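Local atomic coordinates of NOL1/NOP2/sun family protein (Enterococcus faecium, PDB entry 3M4X), a protein that probably methylates ribosomal RNA, joining an RsmB/F-type methyltransferase domain to a C-terminal RNA-binding PUA-like domain. Residues A[406-411]-A[433-438]; A[401-406]-A[415-420]; A[372-377]-A[386-391]; A[410-415]-A[447-452]. All blocks are in the same frame, centred on the assembly; numbering follows the deposited sequence.

Contact 1 (A[406-411]-A[433-438]); sequences KEWQSY and IPVGFG
The phenol of Tyr-411 donates a hydrogen bond from OH to Phe-437 O over 2.8 Å, approaching from above the plane of that carbonyl, 45° out of it. Seen from the ring, the acceptor lies at the edge, near the ring plane. With CG anti to the backbone N (chi1 180°), the long side chain of Tyr-411 bridges the gap between helix and strand, whose segment axes come no closer than 10.4 Å. Tyrosine suits the place because its apolar ring can be buried while its single polar atom ends on a main-chain acceptor. The two segments belong to the PUA-like domain, in which helix 405-413 lies against the mixed five-stranded sheet through strand 433-441. Two consecutive residues, Val-435 and Gly-436, bond to Leu-428 of the adjacent strand, as in a beta bulge, and the phi of 146° at Gly-436 favours glycine. Here Val-435 CG1 sits 4.0 Å from Trp-408 CD1, an oblique approach of methyl to indole, while Val-435 O comes to the edge of the tyrosine ring, 3.8 Å from Tyr-411 CE2. Gln-83 takes the indole N-H of Trp-408 through OE1 and donates from NE2 to Val-435 O.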
loop_
_atom_site.group_PDB
_atom_site.type_symbol
_atom_site.label_atom_id
_atom_site.label_comp_id
_atom_site.label_asym_id
_atom_site.label_seq_id
_atom_site.Cartn_x
_atom_site.Cartn_y
_atom_site.Cartn_z
ATOM N N LYS A 406 23.986 -5.463 16.864
ATOM C CA LYS A 406 23.884 -6.548 17.837
ATOM C C LYS A 406 22.748 -6.317 18.815
ATOM O O LYS A 406 21.974 -7.233 19.115
ATOM C CB LYS A 406 25.191 -6.718 18.603
ATOM C CG LYS A 406 26.054 -7.836 18.082
ATOM C CD LYS A 406 27.162 -8.170 19.069
ATOM C CE LYS A 406 28.105 -9.198 18.475
ATOM N NZ LYS A 406 28.499 -8.772 17.105
ATOM N N GLU A 407 22.656 -5.090 19.321
ATOM C CA GLU A 407 21.534 -4.712 20.165
ATOM C C GLU A 407 20.215 -4.780 19.389
ATOM O O GLU A 407 19.185 -5.216 19.921
ATOM C CB GLU A 407 21.766 -3.334 20.797
ATOM C CG GLU A 407 22.677 -3.399 22.010
ATOM C CD GLU A 407 23.258 -2.056 22.401
ATOM O OE1 GLU A 407 23.033 -1.067 21.673
ATOM O OE2 GLU A 407 23.950 -1.992 23.443
ATOM N N TRP A 408 20.246 -4.380 18.124
ATOM C CA TRP A 408 19.075 -4.581 17.270
ATOM C C TRP A 408 18.669 -6.063 17.238
ATOM O O TRP A 408 17.493 -6.402 17.425
ATOM C CB TRP A 408 19.292 -4.026 15.852
ATOM C CG TRP A 408 18.113 -4.306 14.946
ATOM C CD1 TRP A 408 16.977 -3.554 14.816
ATOM C CD2 TRP A 408 17.941 -5.442 14.086
ATOM N NE1 TRP A 408 16.114 -4.150 13.918
ATOM C CE2 TRP A 408 16.686 -5.304 13.453
ATOM C CE3 TRP A 408 18.735 -6.551 13.776
ATOM C CZ2 TRP A 408 16.203 -6.238 12.536
ATOM C CZ3 TRP A 408 18.248 -7.483 12.864
ATOM C CH2 TRP A 408 16.995 -7.315 12.256
ATOM N N GLN A 409 19.643 -6.945 17.012
ATOM C CA GLN A 409 19.390 -8.387 17.051
ATOM C C GLN A 409 18.679 -8.811 18.339
ATOM O O GLN A 409 17.642 -9.474 18.292
ATOM C CB GLN A 409 20.699 -9.173 16.918
ATOM C CG GLN A 409 20.867 -9.911 15.606
ATOM C CD GLN A 409 21.913 -9.273 14.705
ATOM O OE1 GLN A 409 22.694 -8.429 15.144
ATOM N NE2 GLN A 409 21.934 -9.680 13.439
ATOM N N SER A 410 19.246 -8.428 19.484
ATOM C CA SER A 410 18.680 -8.767 20.792
ATOM C C SER A 410 17.284 -8.198 20.949
ATOM O O SER A 410 16.380 -8.861 21.458
ATOM C CB SER A 410 19.565 -8.226 21.914
ATOM O OG SER A 410 20.920 -8.561 21.690
ATOM N N TYR A 411 17.117 -6.959 20.502
ATOM C CA TYR A 411 15.833 -6.276 20.591
ATOM C C TYR A 411 14.735 -6.995 19.800
ATOM O O TYR A 411 13.666 -7.288 20.341
ATOM C CB TYR A 411 15.970 -4.812 20.153
ATOM C CG TYR A 411 14.669 -4.035 20.207
ATOM C CD1 TYR A 411 14.104 -3.671 21.422
ATOM C CD2 TYR A 411 14.004 -3.667 19.034
ATOM C CE1 TYR A 411 12.911 -2.965 21.468
ATOM C CE2 TYR A 411 12.824 -2.964 19.072
ATOM C CZ TYR A 411 12.278 -2.612 20.285
ATOM O OH TYR A 411 11.088 -1.906 20.317
ATOM N N ILE A 433 17.779 5.040 11.794
ATOM C CA ILE A 433 16.536 4.294 11.654
ATOM C C ILE A 433 15.864 4.062 12.998
ATOM O O ILE A 433 16.421 3.373 13.859
ATOM C CB ILE A 433 16.787 2.913 11.062
ATOM C CG1 ILE A 433 17.586 3.008 9.768
ATOM C CG2 ILE A 433 15.468 2.185 10.840
ATOM C CD1 ILE A 433 18.110 1.657 9.305
ATOM N N PRO A 434 14.649 4.617 13.174
ATOM C CA PRO A 434 13.850 4.332 14.371
ATOM C C PRO A 434 13.318 2.911 14.282
ATOM O O PRO A 434 12.579 2.584 13.341
ATOM C CB PRO A 434 12.687 5.348 14.281
ATOM C CG PRO A 434 13.186 6.427 13.363
ATOM C CD PRO A 434 14.034 5.668 12.344
ATOM N N VAL A 435 13.681 2.064 15.236
ATOM C CA VAL A 435 13.281 0.670 15.135
ATOM C C VAL A 435 12.208 0.255 16.126
ATOM O O VAL A 435 11.710 -0.868 16.057
ATOM C CB VAL A 435 14.488 -0.272 15.245
ATOM C CG1 VAL A 435 15.502 0.084 14.179
ATOM C CG2 VAL A 435 15.127 -0.181 16.631
ATOM N N GLY A 436 11.837 1.157 17.037
ATOM C CA GLY A 436 10.874 0.817 18.073
ATOM C C GLY A 436 11.119 1.498 19.415
ATOM O O GLY A 436 12.109 2.204 19.584
ATOM N N PHE A 437 10.212 1.286 20.370
ATOM C CA PHE A 437 10.396 1.804 21.724
ATOM C C PHE A 437 11.100 0.819 22.656
ATOM O O PHE A 437 10.837 -0.382 22.629
ATOM C CB PHE A 437 9.055 2.197 22.357
ATOM C CG PHE A 437 8.608 3.584 22.013
ATOM C CD1 PHE A 437 7.556 3.789 21.136
ATOM C CD2 PHE A 437 9.242 4.688 22.572
ATOM C CE1 PHE A 437 7.142 5.071 20.818
ATOM C CE2 PHE A 437 8.842 5.965 22.259
ATOM C CZ PHE A 437 7.790 6.162 21.379
ATOM N N GLY A 438 11.993 1.350 23.483
ATOM C CA GLY A 438 12.454 0.647 24.661
ATOM C C GLY A 438 12.065 1.467 25.878
ATOM O O GLY A 438 11.639 2.615 25.749
#

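Contact 2 (A[401-406]-A[415-420]); sequences LPITQK and ETFQRD
Phe-417 puts its ring tip against Ile-403, CZ lying 3.6 Å from CG2, and the two side chains cross at about a right angle. Its CG stands between the backbone N and the carbonyl carbon (chi1 62°), which turns the ring toward Leu-401 and Ile-403; Leu-401 CD1 reaches the ring edge, 4.4 Å from Phe-417 CE1. A large flat residue suits this position, where it meets branched aliphatic groups. Gln-418 contributes its main chain: Gln-418 O takes a weak bond from Arg-419 NH1. Arg-419 then carries the polar part. Bends at chi2 and chi3 (75° and 89°) fold its chain back over Leu-401, whose CD2 touches Arg-419 CG at 3.7 Å and whose CD1 lies over one guanidinium face, 3.4 Å from Arg-419 NH2. Arg-419 NH2 donates to Pro-402 O across 2.8 Å, with the donor in the carbonyl plane and the acceptor near the guanidinium plane. A water at the guanidinium edge accepts from Arg-419 NE at 2.7 Å and donates to the same Pro-402 O, so this carbonyl is held twice. Strands 400-403 and 417-418 are the two outermost of the five-stranded sheet, and their meeting here is consistent with the curled, barrel-like sheet of PUA domains. Because Arg-419 NH1 also forms a salt bridge with Glu-407, the guanidinium is fixed in rotation by several partners in its plane, and its charge is probably largely balanced at this partly buried seam.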
loop_
_atom_site.group_PDB
_atom_site.type_symbol
_atom_site.label_atom_id
_atom_site.label_comp_id
_atom_site.label_asym_id
_atom_site.label_seq_id
_atom_site.Cartn_x
_atom_site.Cartn_y
_atom_site.Cartn_z
ATOM N N LEU A 401 17.628 6.625 22.092
ATOM C CA LEU A 401 18.711 5.802 22.604
ATOM C C LEU A 401 19.305 5.062 21.403
ATOM O O LEU A 401 18.760 4.064 20.939
ATOM C CB LEU A 401 18.158 4.861 23.684
ATOM C CG LEU A 401 18.836 3.625 24.293
ATOM C CD1 LEU A 401 20.152 3.221 23.639
ATOM C CD2 LEU A 401 18.990 3.811 25.781
ATOM N N PRO A 402 20.406 5.588 20.865
ATOM C CA PRO A 402 21.106 4.939 19.757
ATOM C C PRO A 402 21.553 3.523 20.133
ATOM O O PRO A 402 22.038 3.315 21.245
ATOM C CB PRO A 402 22.341 5.830 19.559
ATOM C CG PRO A 402 21.964 7.162 20.146
ATOM C CD PRO A 402 21.086 6.818 21.314
ATOM N N ILE A 403 21.384 2.571 19.224
ATOM C CA ILE A 403 21.769 1.187 19.469
ATOM C C ILE A 403 22.662 0.683 18.341
ATOM O O ILE A 403 22.783 1.340 17.298
ATOM C CB ILE A 403 20.549 0.278 19.570
ATOM C CG1 ILE A 403 19.832 0.222 18.227
ATOM C CG2 ILE A 403 19.608 0.786 20.666
ATOM C CD1 ILE A 403 18.721 -0.793 18.160
ATOM N N THR A 404 23.295 -0.471 18.572
ATOM C CA THR A 404 24.186 -1.123 17.612
ATOM C C THR A 404 23.373 -2.197 16.900
ATOM O O THR A 404 22.236 -2.453 17.279
ATOM C CB THR A 404 25.395 -1.798 18.335
ATOM O OG1 THR A 404 24.914 -2.838 19.196
ATOM C CG2 THR A 404 26.165 -0.787 19.185
ATOM N N GLN A 405 23.931 -2.843 15.882
ATOM C CA GLN A 405 23.147 -3.882 15.208
ATOM C C GLN A 405 22.956 -5.119 16.091
ATOM O O GLN A 405 21.880 -5.723 16.098
ATOM C CB GLN A 405 23.718 -4.237 13.837
ATOM C CG GLN A 405 25.203 -4.534 13.825
ATOM C CD GLN A 405 25.526 -6.001 14.100
ATOM O OE1 GLN A 405 26.585 -6.321 14.660
ATOM N NE2 GLN A 405 24.618 -6.898 13.705
ATOM N N LYS A 406 23.986 -5.463 16.864
ATOM C CA LYS A 406 23.884 -6.548 17.837
ATOM C C LYS A 406 22.748 -6.317 18.815
ATOM O O LYS A 406 21.974 -7.233 19.115
ATOM C CB LYS A 406 25.191 -6.718 18.603
ATOM C CG LYS A 406 26.054 -7.836 18.082
ATOM C CD LYS A 406 27.162 -8.170 19.069
ATOM C CE LYS A 406 28.105 -9.198 18.475
ATOM N NZ LYS A 406 28.499 -8.772 17.105
ATOM N N GLU A 415 14.769 -9.565 23.621
ATOM C CA GLU A 415 15.606 -9.523 24.808
ATOM C C GLU A 415 15.960 -8.109 25.254
ATOM O O GLU A 415 16.070 -7.182 24.443
ATOM C CB GLU A 415 16.875 -10.340 24.587
ATOM C CG GLU A 415 16.606 -11.838 24.490
ATOM C CD GLU A 415 17.810 -12.615 24.005
ATOM O OE1 GLU A 415 18.533 -12.091 23.128
ATOM O OE2 GLU A 415 18.031 -13.748 24.493
ATOM N N THR A 416 16.126 -7.954 26.560
ATOM C CA THR A 416 16.611 -6.710 27.118
ATOM C C THR A 416 18.084 -6.592 26.754
ATOM O O THR A 416 18.732 -7.590 26.470
ATOM C CB THR A 416 16.463 -6.700 28.651
ATOM O OG1 THR A 416 17.532 -7.446 29.247
ATOM C CG2 THR A 416 15.139 -7.318 29.070
ATOM N N PHE A 417 18.594 -5.367 26.711
ATOM C CA PHE A 417 20.034 -5.137 26.653
ATOM C C PHE A 417 20.382 -4.047 27.665
ATOM O O PHE A 417 19.488 -3.457 28.283
ATOM C CB PHE A 417 20.514 -4.788 25.237
ATOM C CG PHE A 417 19.916 -3.520 24.674
ATOM C CD1 PHE A 417 20.622 -2.330 24.709
ATOM C CD2 PHE A 417 18.660 -3.529 24.081
ATOM C CE1 PHE A 417 20.079 -1.168 24.188
ATOM C CE2 PHE A 417 18.115 -2.371 23.555
ATOM C CZ PHE A 417 18.824 -1.187 23.615
ATOM N N GLN A 418 21.665 -3.783 27.848
ATOM C CA GLN A 418 22.087 -2.907 28.937
ATOM C C GLN A 418 22.550 -1.542 28.443
ATOM O O GLN A 418 23.314 -1.441 27.486
ATOM C CB GLN A 418 23.198 -3.580 29.753
ATOM C CG GLN A 418 23.766 -2.716 30.872
ATOM C CD GLN A 418 25.216 -3.050 31.188
ATOM O OE1 GLN A 418 25.756 -2.631 32.217
ATOM N NE2 GLN A 418 25.855 -3.806 30.296
ATOM N N ARG A 419 22.076 -0.488 29.099
ATOM C CA ARG A 419 22.539 0.861 28.805
ATOM C C ARG A 419 22.410 1.753 30.044
ATOM O O ARG A 419 21.312 1.958 30.576
ATOM C CB ARG A 419 21.773 1.476 27.618
ATOM C CG ARG A 419 22.297 2.860 27.228
ATOM C CD ARG A 419 23.625 2.773 26.480
ATOM N NE ARG A 419 23.395 2.636 25.040
ATOM C CZ ARG A 419 23.278 1.480 24.393
ATOM N NH1 ARG A 419 23.389 0.332 25.045
ATOM N NH2 ARG A 419 23.061 1.472 23.085
ATOM N N ASP A 420 23.534 2.283 30.500
ATOM C CA ASP A 420 23.537 3.104 31.699
ATOM C C ASP A 420 22.548 4.257 31.601
ATOM O O ASP A 420 22.537 4.993 30.609
ATOM C CB ASP A 420 24.937 3.644 31.959
ATOM C CG ASP A 420 25.865 2.594 32.526
ATOM O OD1 ASP A 420 25.452 1.415 32.605
ATOM O OD2 ASP A 420 27.004 2.956 32.898
HETATM O O HOH W 1 23.056 4.779 23.370
#

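Contact 3 (A[372-377]-A[386-391]); sequences LHLGDF and YALALA
Leu-372 and Leu-388 bring their methyl groups together, CD2 to CD1, where the short helix 386-390 folds back on strand 372-378, an inner strand of the four-stranded antiparallel sheet in the first C-terminal domain. The helix follows the hairpin formed with strand 381-384 and crosses the strand at 131° between chain directions. Apolar contacts dominate. The first torsion of Leu-372 (chi1 -179°) swings CG away from the backbone N, and the side chain reaches across to the helix, its CD1 meeting Ala-391 CB at 3.9 Å and Ala-387 CB at 4.2 Å. At Ala-387 a small side chain is consistent with segment axes only 6.6 Å apart; Ala-391, just past the helix, offers its methyl to the leucine. Ala-387 CB also packs on His-373 CB at 4.0 Å. Leu-374, although its CB points away from the helix, still brings CD2 to 4.2 Å from Leu-388 CD1. The polar link is indirect: the hydroxyl of Ser-385 bonds both His-373 O and Leu-388 N. Leu-374 and Gly-375 both bond to Leu-352, an arrangement consistent with a classic beta bulge. A last kind of contact sets methyls against main-chain oxygens, Ala-387 CB lying 3.5 Å from His-373 O and Leu-388 CD2 3.6 Å from Leu-374 O.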
loop_
_atom_site.group_PDB
_atom_site.type_symbol
_atom_site.label_atom_id
_atom_site.label_comp_id
_atom_site.label_asym_id
_atom_site.label_seq_id
_atom_site.Cartn_x
_atom_site.Cartn_y
_atom_site.Cartn_z
ATOM N N LEU A 372 -3.383 6.754 13.382
ATOM C CA LEU A 372 -2.133 6.418 14.041
ATOM C C LEU A 372 -2.396 5.880 15.434
ATOM O O LEU A 372 -2.978 6.561 16.284
ATOM C CB LEU A 372 -1.184 7.622 14.100
ATOM C CG LEU A 372 0.186 7.349 14.756
ATOM C CD1 LEU A 372 1.011 6.341 13.937
ATOM C CD2 LEU A 372 0.981 8.648 14.998
ATOM N N HIS A 373 -1.967 4.644 15.656
ATOM C CA HIS A 373 -2.018 4.033 16.973
ATOM C C HIS A 373 -0.909 4.623 17.855
ATOM O O HIS A 373 0.274 4.372 17.624
ATOM C CB HIS A 373 -1.836 2.521 16.829
ATOM C CG HIS A 373 -1.828 1.786 18.126
ATOM N ND1 HIS A 373 -2.557 2.201 19.221
ATOM C CD2 HIS A 373 -1.186 0.658 18.509
ATOM C CE1 HIS A 373 -2.361 1.364 20.222
ATOM N NE2 HIS A 373 -1.532 0.417 19.813
ATOM N N LEU A 374 -1.290 5.407 18.862
ATOM C CA LEU A 374 -0.316 6.130 19.680
ATOM C C LEU A 374 0.241 5.283 20.825
ATOM O O LEU A 374 1.418 5.400 21.179
ATOM C CB LEU A 374 -0.929 7.418 20.234
ATOM C CG LEU A 374 -1.280 8.492 19.198
ATOM C CD1 LEU A 374 -2.051 9.625 19.833
ATOM C CD2 LEU A 374 -0.037 9.024 18.504
ATOM N N GLY A 375 -0.611 4.443 21.405
ATOM C CA GLY A 375 -0.207 3.564 22.486
ATOM C C GLY A 375 -1.395 2.984 23.240
ATOM O O GLY A 375 -2.549 3.174 22.841
ATOM N N ASP A 376 -1.103 2.273 24.328
ATOM C CA ASP A 376 -2.129 1.607 25.123
ATOM C C ASP A 376 -2.078 2.043 26.574
ATOM O O ASP A 376 -1.005 2.172 27.168
ATOM C CB ASP A 376 -1.970 0.087 25.071
ATOM C CG ASP A 376 -2.189 -0.468 23.687
ATOM O OD1 ASP A 376 -2.923 0.179 22.918
ATOM O OD2 ASP A 376 -1.634 -1.540 23.367
ATOM N N PHE A 377 -3.253 2.258 27.144
ATOM C CA PHE A 377 -3.363 2.507 28.565
ATOM C C PHE A 377 -3.396 1.172 29.286
ATOM O O PHE A 377 -3.987 0.208 28.801
ATOM C CB PHE A 377 -4.636 3.280 28.865
ATOM C CG PHE A 377 -4.677 4.650 28.249
ATOM C CD1 PHE A 377 -5.502 4.909 27.160
ATOM C CD2 PHE A 377 -3.909 5.684 28.773
ATOM C CE1 PHE A 377 -5.561 6.163 26.603
ATOM C CE2 PHE A 377 -3.961 6.947 28.224
ATOM C CZ PHE A 377 -4.784 7.185 27.134
ATOM N N TYR A 386 4.447 0.696 18.966
ATOM C CA TYR A 386 5.333 0.386 17.862
ATOM C C TYR A 386 5.012 1.301 16.688
ATOM O O TYR A 386 5.913 1.841 16.045
ATOM C CB TYR A 386 5.118 -1.071 17.482
ATOM C CG TYR A 386 6.088 -1.650 16.468
ATOM C CD1 TYR A 386 7.452 -1.666 16.711
ATOM C CD2 TYR A 386 5.629 -2.235 15.299
ATOM C CE1 TYR A 386 8.335 -2.216 15.806
ATOM C CE2 TYR A 386 6.508 -2.794 14.388
ATOM C CZ TYR A 386 7.861 -2.781 14.648
ATOM O OH TYR A 386 8.748 -3.332 13.748
ATOM N N ALA A 387 3.726 1.503 16.423
ATOM C CA ALA A 387 3.306 2.340 15.303
ATOM C C ALA A 387 3.891 3.742 15.418
ATOM O O ALA A 387 4.396 4.302 14.437
ATOM C CB ALA A 387 1.774 2.392 15.201
ATOM N N LEU A 388 3.807 4.317 16.616
ATOM C CA LEU A 388 4.273 5.675 16.850
ATOM C C LEU A 388 5.785 5.760 16.625
ATOM O O LEU A 388 6.278 6.657 15.929
ATOM C CB LEU A 388 3.897 6.129 18.273
ATOM C CG LEU A 388 4.435 7.485 18.734
ATOM C CD1 LEU A 388 4.115 8.570 17.739
ATOM C CD2 LEU A 388 3.888 7.845 20.100
ATOM N N ALA A 389 6.517 4.813 17.203
ATOM C CA ALA A 389 7.950 4.705 16.948
ATOM C C ALA A 389 8.267 4.751 15.451
ATOM O O ALA A 389 9.108 5.537 15.014
ATOM C CB ALA A 389 8.520 3.424 17.575
ATOM N N LEU A 390 7.583 3.914 14.677
ATOM C CA LEU A 390 7.839 3.783 13.238
ATOM C C LEU A 390 7.262 4.907 12.363
ATOM O O LEU A 390 7.548 4.966 11.169
ATOM C CB LEU A 390 7.361 2.420 12.731
ATOM C CG LEU A 390 8.449 1.337 12.838
ATOM C CD1 LEU A 390 8.931 1.160 14.279
ATOM C CD2 LEU A 390 7.977 0.015 12.270
ATOM N N ALA A 391 6.481 5.807 12.962
ATOM C CA ALA A 391 5.987 7.003 12.257
ATOM C C ALA A 391 6.765 8.254 12.639
ATOM O O ALA A 391 6.393 9.365 12.261
ATOM C CB ALA A 391 4.510 7.215 12.537
#

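Contact 4 (A[410-415]-A[447-452]); sequences SYTAGE and NFFPKG
Asn-447 directs its amide into the end of helix 405-413, where ND2 donates to Tyr-411 O over 2.8 Å. The bond uses a lone pair in the carbonyl plane, and the acceptor lies almost in the amide plane. Tyr-411 O also receives Gly-414 N, part of the Schellman motif whose positive phi (103°) suits glycine. At its other end the amide forms an Asx turn: Asn-447 OD1 takes the N-H of Phe-449 at 2.9 Å. Asparagine fits because one flat group serves as donor to the helix end and acceptor for its own loop. The tight part is aromatic. Phe-449 CB lies over the Tyr-411 face, 3.8 Å from the ring centroid, a CH-pi contact, while the two rings are oblique to each other. On the Phe-449 ring, Thr-412 CG2 sits over a face, 4.0 Å from the centroid; the threonine hydroxyl turns back to Trp-408 O, and its methyl meets the ring. The outer side is looser. Exposed Glu-415 takes part through its carbonyl, in a weak bond from Asn-447 ND2 to Glu-415 O at 3.4 Å, and Phe-448 points away to meet Trp-425 edge-to-face. The loop after strand 444-447 thus runs past the C-terminal end of helix 405-413, with Phe-449 also meeting Tyr-386 of helix 386-390.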
loop_
_atom_site.group_PDB
_atom_site.type_symbol
_atom_site.label_atom_id
_atom_site.label_comp_id
_atom_site.label_asym_id
_atom_site.label_seq_id
_atom_site.Cartn_x
_atom_site.Cartn_y
_atom_site.Cartn_z
ATOM N N SER A 410 19.246 -8.428 19.484
ATOM C CA SER A 410 18.680 -8.767 20.792
ATOM C C SER A 410 17.284 -8.198 20.949
ATOM O O SER A 410 16.380 -8.861 21.458
ATOM C CB SER A 410 19.565 -8.226 21.914
ATOM O OG SER A 410 20.920 -8.561 21.690
ATOM N N TYR A 411 17.117 -6.959 20.502
ATOM C CA TYR A 411 15.833 -6.276 20.591
ATOM C C TYR A 411 14.735 -6.995 19.800
ATOM O O TYR A 411 13.666 -7.288 20.341
ATOM C CB TYR A 411 15.970 -4.812 20.153
ATOM C CG TYR A 411 14.669 -4.035 20.207
ATOM C CD1 TYR A 411 14.104 -3.671 21.422
ATOM C CD2 TYR A 411 14.004 -3.667 19.034
ATOM C CE1 TYR A 411 12.911 -2.965 21.468
ATOM C CE2 TYR A 411 12.824 -2.964 19.072
ATOM C CZ TYR A 411 12.278 -2.612 20.285
ATOM O OH TYR A 411 11.088 -1.906 20.317
ATOM N N THR A 412 14.991 -7.293 18.530
ATOM C CA THR A 412 13.991 -7.991 17.716
ATOM C C THR A 412 13.774 -9.446 18.152
ATOM O O THR A 412 12.743 -10.043 17.851
ATOM C CB THR A 412 14.310 -7.932 16.217
ATOM O OG1 THR A 412 15.668 -8.331 16.009
ATOM C CG2 THR A 412 14.116 -6.516 15.701
ATOM N N ALA A 413 14.742 -10.002 18.872
ATOM C CA ALA A 413 14.569 -11.304 19.519
ATOM C C ALA A 413 13.672 -11.189 20.750
ATOM O O ALA A 413 13.111 -12.182 21.216
ATOM C CB ALA A 413 15.920 -11.893 19.905
ATOM N N GLY A 414 13.552 -9.976 21.281
ATOM C CA GLY A 414 12.680 -9.729 22.412
ATOM C C GLY A 414 13.447 -9.597 23.715
ATOM O O GLY A 414 12.857 -9.517 24.785
ATOM N N GLU A 415 14.769 -9.565 23.621
ATOM C CA GLU A 415 15.606 -9.523 24.808
ATOM C C GLU A 415 15.960 -8.109 25.254
ATOM O O GLU A 415 16.070 -7.182 24.443
ATOM C CB GLU A 415 16.875 -10.340 24.587
ATOM C CG GLU A 415 16.606 -11.838 24.490
ATOM C CD GLU A 415 17.810 -12.615 24.005
ATOM O OE1 GLU A 415 18.533 -12.091 23.128
ATOM O OE2 GLU A 415 18.031 -13.748 24.493
ATOM N N ASN A 447 12.089 -4.358 26.957
ATOM C CA ASN A 447 11.754 -4.640 25.571
ATOM C C ASN A 447 10.299 -4.421 25.183
ATOM O O ASN A 447 9.392 -5.042 25.742
ATOM C CB ASN A 447 12.178 -6.059 25.201
ATOM C CG ASN A 447 11.964 -6.350 23.739
ATOM O OD1 ASN A 447 10.833 -6.381 23.266
ATOM N ND2 ASN A 447 13.050 -6.532 23.007
ATOM N N PHE A 448 10.087 -3.543 24.208
ATOM C CA PHE A 448 8.749 -3.319 23.686
ATOM C C PHE A 448 8.617 -3.550 22.187
ATOM O O PHE A 448 7.761 -2.959 21.516
ATOM C CB PHE A 448 8.218 -1.960 24.134
ATOM C CG PHE A 448 7.854 -1.949 25.580
ATOM C CD1 PHE A 448 8.811 -1.699 26.543
ATOM C CD2 PHE A 448 6.576 -2.276 25.984
ATOM C CE1 PHE A 448 8.492 -1.733 27.875
ATOM C CE2 PHE A 448 6.249 -2.309 27.326
ATOM C CZ PHE A 448 7.210 -2.036 28.269
ATOM N N PHE A 449 9.463 -4.434 21.669
ATOM C CA PHE A 449 9.238 -4.955 20.332
ATOM C C PHE A 449 8.046 -5.897 20.414
ATOM O O PHE A 449 8.046 -6.828 21.226
ATOM C CB PHE A 449 10.469 -5.680 19.795
ATOM C CG PHE A 449 10.378 -6.002 18.324
ATOM C CD1 PHE A 449 10.278 -4.986 17.387
ATOM C CD2 PHE A 449 10.378 -7.315 17.880
ATOM C CE1 PHE A 449 10.189 -5.269 16.042
ATOM C CE2 PHE A 449 10.287 -7.606 16.531
ATOM C CZ PHE A 449 10.199 -6.585 15.611
ATOM N N PRO A 450 7.008 -5.644 19.602
ATOM C CA PRO A 450 5.778 -6.442 19.671
ATOM C C PRO A 450 6.068 -7.942 19.684
ATOM O O PRO A 450 6.849 -8.426 18.859
ATOM C CB PRO A 450 5.018 -6.017 18.409
ATOM C CG PRO A 450 5.442 -4.586 18.223
ATOM C CD PRO A 450 6.894 -4.540 18.632
ATOM N N LYS A 451 5.455 -8.650 20.633
ATOM C CA LYS A 451 5.721 -10.071 20.851
ATOM C C LYS A 451 5.483 -10.885 19.584
ATOM O O LYS A 451 6.195 -11.850 19.314
ATOM C CB LYS A 451 4.847 -10.610 21.987
ATOM C CG LYS A 451 5.002 -9.857 23.301
ATOM C CD LYS A 451 4.039 -10.359 24.372
ATOM C CE LYS A 451 4.219 -9.582 25.671
ATOM N NZ LYS A 451 3.276 -10.016 26.743
ATOM N N GLY A 452 4.486 -10.482 18.804
ATOM C CA GLY A 452 4.124 -11.201 17.595
ATOM C C GLY A 452 5.129 -11.065 16.466
ATOM O O GLY A 452 4.974 -11.695 15.421
#

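Contacts 1, 2 and 4 all use helix 405-413 of the PUA-like domain, while contact 3 belongs to the preceding C-terminal domain. Contacts 1 and 3 are buried; contacts 2 and 4 are partly buried, and their chemistry is correspondingly more polar, with an arginine and an asparagine side chain serving main-chain carbonyls. Tyr-411 links contacts 1 and 4, and the Glu-407 to Arg-419 salt bridge joins contact 1 to contact 2. Contact 3, almost wholly aliphatic, meets the PUA-like domain through its helix: Ala-389 packs on Gly-436 of contact 1 and Tyr-386 on Phe-449 of contact 4. Contact 2 lies apart from it, nearest atoms about 11 Å away.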